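Local coordinates for kinesin-like protein Nod (PDB 3DC4), which is a microtubule-binding kinesin ATPase required for the distributive segregation of non-exchange chromosomes in meiosis, represented here by its catalytic motor domain, at residues D194-H197 / I198-G202; G113-P117 / G118-P122; R130-G133 / D134-R138. All blocks are in the same frame, centred on the assembly; numbering follows the deposited sequence.

Contact 1 (D194-H197 / I198-G202); sequences DLHH and ILELG
H196 and E200 both send CG away from their own backbone nitrogen (chi1 -177° and -178°), and with the glutamate extended beyond CG the two side chains meet one turn apart on the flank of helix 192-204 of the kinesin motor domain that faces the loop holding P116. OE1 of E200 arrives at the edge of the imidazole, in its plane, 3.0 Å from CE1 of H196, while the carboxylate stands nearly perpendicular to the ring, at 82°. This approach is short for a carbon and an oxygen, and the deposited rotation of the imidazole is therefore doubtful. The other oxygen, OE2, makes a salt bridge to R204 that probably helps to set how the carboxylate is turned. On the buried side L195 and L199 cross obliquely, CG of L195 lying 4.0 Å from CD1 of L199. Of the i to i+4 backbone bonds, I198 N to D194 O (3.1 Å) and L201 N to H197 O (2.8 Å) are close to straight. I198 is packed closely against the backbone of the preceding turn. Its CG1, between the backbone nitrogen and the carbonyl carbon, is 3.1 Å from L195 O, and its CG2 rests 3.3 Å from D194 O.

Contact 2 (G113-P117 / G118-P122); sequences GMTPP and GEILP
T115 and I120 meet at about a right angle, the methyl CG2 of the threonine pushed against CD1 of the isoleucine at 3.5 Å, closer than carbons usually pack. CG1 of I120 lies 3.8 Å from the same methyl and 3.4 Å from P116 O. In the threonine CG2 is the branch set opposite the backbone nitrogen, with OG1 beside that nitrogen (chi1 -61°), which leaves the methyl facing I120. P116 and E119, by contrast, run side by side and point the same way: the glutamate chain lies along the proline ring, its OE2 3.7 Å from P116 CB. The backbone from P116 to E119 forms a beta turn of 3-10 character, with P117 and G118 at its corners. E119 N donates to P116 O at 3.0 Å, from well above the carbonyl plane, and a weak bond from I120 N to P117 O (3.0 Å) follows. The loop links helix 108-112, which the P-loop leads into, to helix 127-141, and P117 packs on H196 and L199 of helix 192-204. Putting an alanine at I120 would probably leave the T115 methyl without its close partner and open a gap beside L125, which the isoleucine also touches. Upstream, G113, with positive phi, is the C-prime residue of a Schellman motif that ends helix 108-112, its N bonding to Y110 O and M114 N to S109 O.

Contact 3 (R130-G133 / D134-R138); sequences RALG and DIFER
L132 lies over one face of the F136 ring, one turn further along helix 127-141. Its CD1 makes a CH-pi contact 3.9 Å from the ring centroid, 25° off the normal and displaced toward the rim, and its CG comes within 3.4 Å of F136 CE2. With chi1 at -75° CG of F136 is beside its own backbone nitrogen, which turns the ring back along the helix so that one face meets L132. The same pair is joined through the backbone, F136 N bonding to L132 O at 3.0 Å. Neighbouring i to i+4 bonds repeat this link, I135 N to A131 O at 2.9 Å and E137 N to G133 O at 3.1 Å. Within the two segments I135 meets main chain, its CG1 3.1 Å from A131 O. Further out, L132 touches Q192 and L195 of helix 192-204, and both L132 and I135 touch I226 of strand 220-229. Around the helix from this apolar side, D134 OD2 is hydrogen-bonded to Y79 OH of helix 75-82, R130 NE to L125 O, and R138 forms a salt bridge with D88 of helix 84-92. The chemistry is thus divided: between the two segments cohesion comes from backbone bonds, dispersion and the CH-pi contact, whereas the polar ends of R130, D134 and R138 bond outside the two segments.

The three contacts follow one another along the chain in the order 2, 3, 1, and fold back on each other. Contacts 1 and 2 have centres 11 Å apart and pack directly, L199 CD1 lying 3.7 Å from P117 CD. Contact 3 reaches contact 1 through L132 CD2 and L195 CB, 3.6 Å apart, and contact 2 where R130 NH2 comes within 3.3 Å of P122 O. Contact 2 lies closest to the nucleotide: the T115 side chain is about 7 Å from the bound ADP and about 8 Å from the magnesium ion. The corresponding distances to ADP are about 10 Å from the side chain of R130 and about 13 Å from that of L199.

Contact 1 (D194-H197 / I198-G202)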
# COMPACT_ATOMS: atom_id res chain seq x y z
N ASP A 194 8.60 10.63 15.59
CA ASP A 194 7.54 11.41 14.98
C ASP A 194 6.53 10.51 14.28
O ASP A 194 5.32 10.75 14.33
CB ASP A 194 8.12 12.42 13.98
CG ASP A 194 8.96 13.49 14.66
OD1 ASP A 194 8.52 13.99 15.72
OD2 ASP A 194 10.04 13.83 14.14
N LEU A 195 7.02 9.46 13.64
CA LEU A 195 6.14 8.52 12.96
C LEU A 195 5.26 7.87 14.01
O LEU A 195 4.06 7.71 13.81
CB LEU A 195 6.96 7.44 12.24
CG LEU A 195 6.19 6.27 11.63
CD1 LEU A 195 5.20 6.79 10.58
CD2 LEU A 195 7.18 5.30 10.99
N HIS A 196 5.86 7.52 15.13
CA HIS A 196 5.11 6.91 16.22
C HIS A 196 3.98 7.84 16.67
O HIS A 196 2.86 7.39 16.92
CB HIS A 196 6.04 6.59 17.38
CG HIS A 196 5.37 5.89 18.51
ND1 HIS A 196 4.44 6.50 19.32
CD2 HIS A 196 5.47 4.61 18.96
CE1 HIS A 196 3.99 5.64 20.22
NE2 HIS A 196 4.60 4.49 20.02
N HIS A 197 4.27 9.14 16.75
CA HIS A 197 3.27 10.11 17.16
C HIS A 197 2.08 10.16 16.20
O HIS A 197 0.93 10.05 16.64
CB HIS A 197 3.89 11.50 17.27
CG HIS A 197 2.89 12.60 17.51
ND1 HIS A 197 2.12 12.67 18.64
CD2 HIS A 197 2.54 13.66 16.75
CE1 HIS A 197 1.34 13.73 18.58
NE2 HIS A 197 1.58 14.35 17.44
N ILE A 198 2.35 10.31 14.91
CA ILE A 198 1.26 10.39 13.93
C ILE A 198 0.44 9.11 13.88
O ILE A 198 -0.78 9.15 13.68
CB ILE A 198 1.78 10.74 12.49
CG1 ILE A 198 2.46 9.54 11.84
CG2 ILE A 198 2.73 11.92 12.56
CD1 ILE A 198 1.55 8.79 10.86
N LEU A 199 1.09 7.96 14.05
CA LEU A 199 0.37 6.69 14.02
C LEU A 199 -0.51 6.54 15.25
O LEU A 199 -1.64 6.05 15.17
CB LEU A 199 1.34 5.51 13.93
CG LEU A 199 2.05 5.34 12.59
CD1 LEU A 199 2.98 4.14 12.64
CD2 LEU A 199 1.00 5.15 11.49
N GLU A 200 0.02 6.96 16.40
CA GLU A 200 -0.72 6.87 17.65
C GLU A 200 -1.89 7.86 17.61
O GLU A 200 -3.02 7.52 17.98
CB GLU A 200 0.20 7.20 18.83
CG GLU A 200 -0.45 7.10 20.19
CD GLU A 200 0.50 7.47 21.32
OE1 GLU A 200 1.51 6.75 21.51
OE2 GLU A 200 0.25 8.49 22.01
N LEU A 201 -1.61 9.07 17.16
CA LEU A 201 -2.64 10.11 17.06
C LEU A 201 -3.74 9.67 16.11
O LEU A 201 -4.93 9.75 16.43
CB LEU A 201 -2.02 11.41 16.56
CG LEU A 201 -2.99 12.56 16.25
CD1 LEU A 201 -3.65 13.05 17.53
CD2 LEU A 201 -2.22 13.69 15.59
N GLY A 202 -3.34 9.21 14.93
CA GLY A 202 -4.30 8.77 13.94
C GLY A 202 -5.13 7.58 14.41
O GLY A 202 -6.34 7.52 14.17

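Contact 2 (G113-P117 / G118-P122)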
# COMPACT_ATOMS: atom_id res chain seq x y z
N GLY A 113 2.99 -2.14 8.62
CA GLY A 113 3.54 -1.45 9.78
C GLY A 113 2.66 -0.31 10.28
O GLY A 113 3.15 0.78 10.57
N MET A 114 1.37 -0.58 10.40
CA MET A 114 0.39 0.40 10.84
C MET A 114 0.35 0.62 12.35
O MET A 114 -0.24 1.59 12.82
CB MET A 114 -0.99 -0.00 10.35
CG MET A 114 -1.13 0.00 8.84
SD MET A 114 -0.86 1.65 8.14
CE MET A 114 -2.28 2.53 8.78
N THR A 115 0.98 -0.28 13.10
CA THR A 115 1.01 -0.18 14.55
C THR A 115 2.18 0.70 14.98
O THR A 115 3.26 0.62 14.41
CB THR A 115 1.15 -1.57 15.20
OG1 THR A 115 0.03 -2.39 14.84
CG2 THR A 115 1.21 -1.45 16.73
N PRO A 116 1.98 1.55 16.00
CA PRO A 116 3.05 2.43 16.48
C PRO A 116 4.33 1.65 16.76
O PRO A 116 4.35 0.73 17.58
CB PRO A 116 2.45 3.04 17.75
CG PRO A 116 1.00 3.15 17.39
CD PRO A 116 0.72 1.81 16.72
N PRO A 117 5.43 2.00 16.07
CA PRO A 117 6.74 1.37 16.19
C PRO A 117 7.21 1.13 17.62
O PRO A 117 7.74 0.06 17.93
CB PRO A 117 7.66 2.34 15.44
CG PRO A 117 6.76 2.86 14.37
CD PRO A 117 5.49 3.14 15.13
N GLY A 118 7.01 2.12 18.48
CA GLY A 118 7.42 2.00 19.87
C GLY A 118 6.96 0.71 20.53
O GLY A 118 7.72 0.07 21.25
N GLU A 119 5.71 0.33 20.28
CA GLU A 119 5.15 -0.88 20.86
C GLU A 119 5.25 -2.08 19.92
O GLU A 119 4.31 -2.87 19.81
CB GLU A 119 3.69 -0.65 21.25
CG GLU A 119 2.85 -0.01 20.15
CD GLU A 119 1.41 0.22 20.57
OE1 GLU A 119 0.67 -0.77 20.73
OE2 GLU A 119 1.02 1.40 20.73
N ILE A 120 6.39 -2.22 19.26
CA ILE A 120 6.61 -3.32 18.32
C ILE A 120 8.05 -3.82 18.38
O ILE A 120 8.98 -3.02 18.35
CB ILE A 120 6.32 -2.88 16.85
CG1 ILE A 120 4.85 -2.51 16.69
CG2 ILE A 120 6.69 -4.00 15.89
CD1 ILE A 120 3.90 -3.66 16.95
N LEU A 121 8.24 -5.13 18.46
CA LEU A 121 9.59 -5.68 18.50
C LEU A 121 10.29 -5.42 17.17
O LEU A 121 9.66 -5.47 16.11
CB LEU A 121 9.56 -7.18 18.80
CG LEU A 121 9.72 -7.57 20.27
CD1 LEU A 121 8.91 -6.65 21.16
CD2 LEU A 121 9.29 -9.02 20.44
N PRO A 122 11.60 -5.13 17.20
CA PRO A 122 12.44 -4.85 16.04
C PRO A 122 12.19 -5.70 14.79
O PRO A 122 11.96 -5.15 13.71
CB PRO A 122 13.84 -5.02 16.59
CG PRO A 122 13.70 -4.47 17.97
CD PRO A 122 12.41 -5.10 18.44

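Contact 3 (R130-G133 / D134-R138)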
# COMPACT_ATOMS: atom_id res chain seq x y z
N ARG A 130 10.26 0.99 8.22
CA ARG A 130 11.48 0.64 7.49
C ARG A 130 11.71 1.60 6.34
O ARG A 130 12.84 2.03 6.08
CB ARG A 130 11.40 -0.80 6.97
CG ARG A 130 11.28 -1.83 8.07
CD ARG A 130 11.22 -3.25 7.53
NE ARG A 130 11.03 -4.18 8.63
CZ ARG A 130 12.01 -4.69 9.37
NH1 ARG A 130 13.27 -4.36 9.11
NH2 ARG A 130 11.73 -5.49 10.39
N ALA A 131 10.63 1.94 5.63
CA ALA A 131 10.74 2.86 4.51
C ALA A 131 11.20 4.22 4.98
O ALA A 131 12.11 4.81 4.40
CB ALA A 131 9.40 2.99 3.83
N LEU A 132 10.58 4.73 6.04
CA LEU A 132 10.94 6.04 6.56
C LEU A 132 12.42 6.06 6.95
O LEU A 132 13.12 7.05 6.71
CB LEU A 132 10.07 6.39 7.77
CG LEU A 132 10.34 7.77 8.40
CD1 LEU A 132 10.03 8.86 7.37
CD2 LEU A 132 9.45 7.94 9.63
N GLY A 133 12.89 4.96 7.53
CA GLY A 133 14.28 4.87 7.92
C GLY A 133 15.22 5.05 6.74
O GLY A 133 16.16 5.83 6.82
N ASP A 134 14.96 4.34 5.65
CA ASP A 134 15.81 4.45 4.46
C ASP A 134 15.67 5.80 3.75
O ASP A 134 16.60 6.26 3.09
CB ASP A 134 15.52 3.30 3.48
CG ASP A 134 16.09 1.97 3.95
OD1 ASP A 134 17.29 1.92 4.30
OD2 ASP A 134 15.34 0.96 3.98
N ILE A 135 14.50 6.41 3.88
CA ILE A 135 14.26 7.72 3.28
C ILE A 135 15.13 8.75 3.98
O ILE A 135 15.82 9.53 3.33
CB ILE A 135 12.78 8.12 3.41
CG1 ILE A 135 11.93 7.24 2.48
CG2 ILE A 135 12.59 9.59 3.07
CD1 ILE A 135 10.44 7.40 2.69
N PHE A 136 15.12 8.74 5.31
CA PHE A 136 15.93 9.68 6.08
C PHE A 136 17.40 9.49 5.75
O PHE A 136 18.13 10.46 5.50
CB PHE A 136 15.73 9.49 7.59
CG PHE A 136 14.42 10.03 8.13
CD1 PHE A 136 13.86 11.20 7.61
CD2 PHE A 136 13.80 9.41 9.20
CE1 PHE A 136 12.69 11.72 8.15
CE2 PHE A 136 12.63 9.93 9.75
CZ PHE A 136 12.07 11.09 9.23
N GLU A 137 17.85 8.24 5.77
CA GLU A 137 19.24 7.93 5.50
C GLU A 137 19.73 8.48 4.16
O GLU A 137 20.79 9.11 4.09
CB GLU A 137 19.44 6.41 5.54
CG GLU A 137 20.86 5.96 5.27
CD GLU A 137 21.04 4.49 5.56
OE1 GLU A 137 20.83 4.08 6.72
OE2 GLU A 137 21.38 3.74 4.62
N ARG A 138 18.96 8.25 3.11
CA ARG A 138 19.35 8.73 1.79
C ARG A 138 19.24 10.25 1.67
O ARG A 138 19.99 10.87 0.92
CB ARG A 138 18.49 8.06 0.72
CG ARG A 138 18.67 6.55 0.70
CD ARG A 138 17.81 5.92 -0.37
NE ARG A 138 17.97 4.47 -0.40
CZ ARG A 138 17.32 3.68 -1.24
NH1 ARG A 138 16.47 4.19 -2.12
NH2 ARG A 138 17.52 2.37 -1.21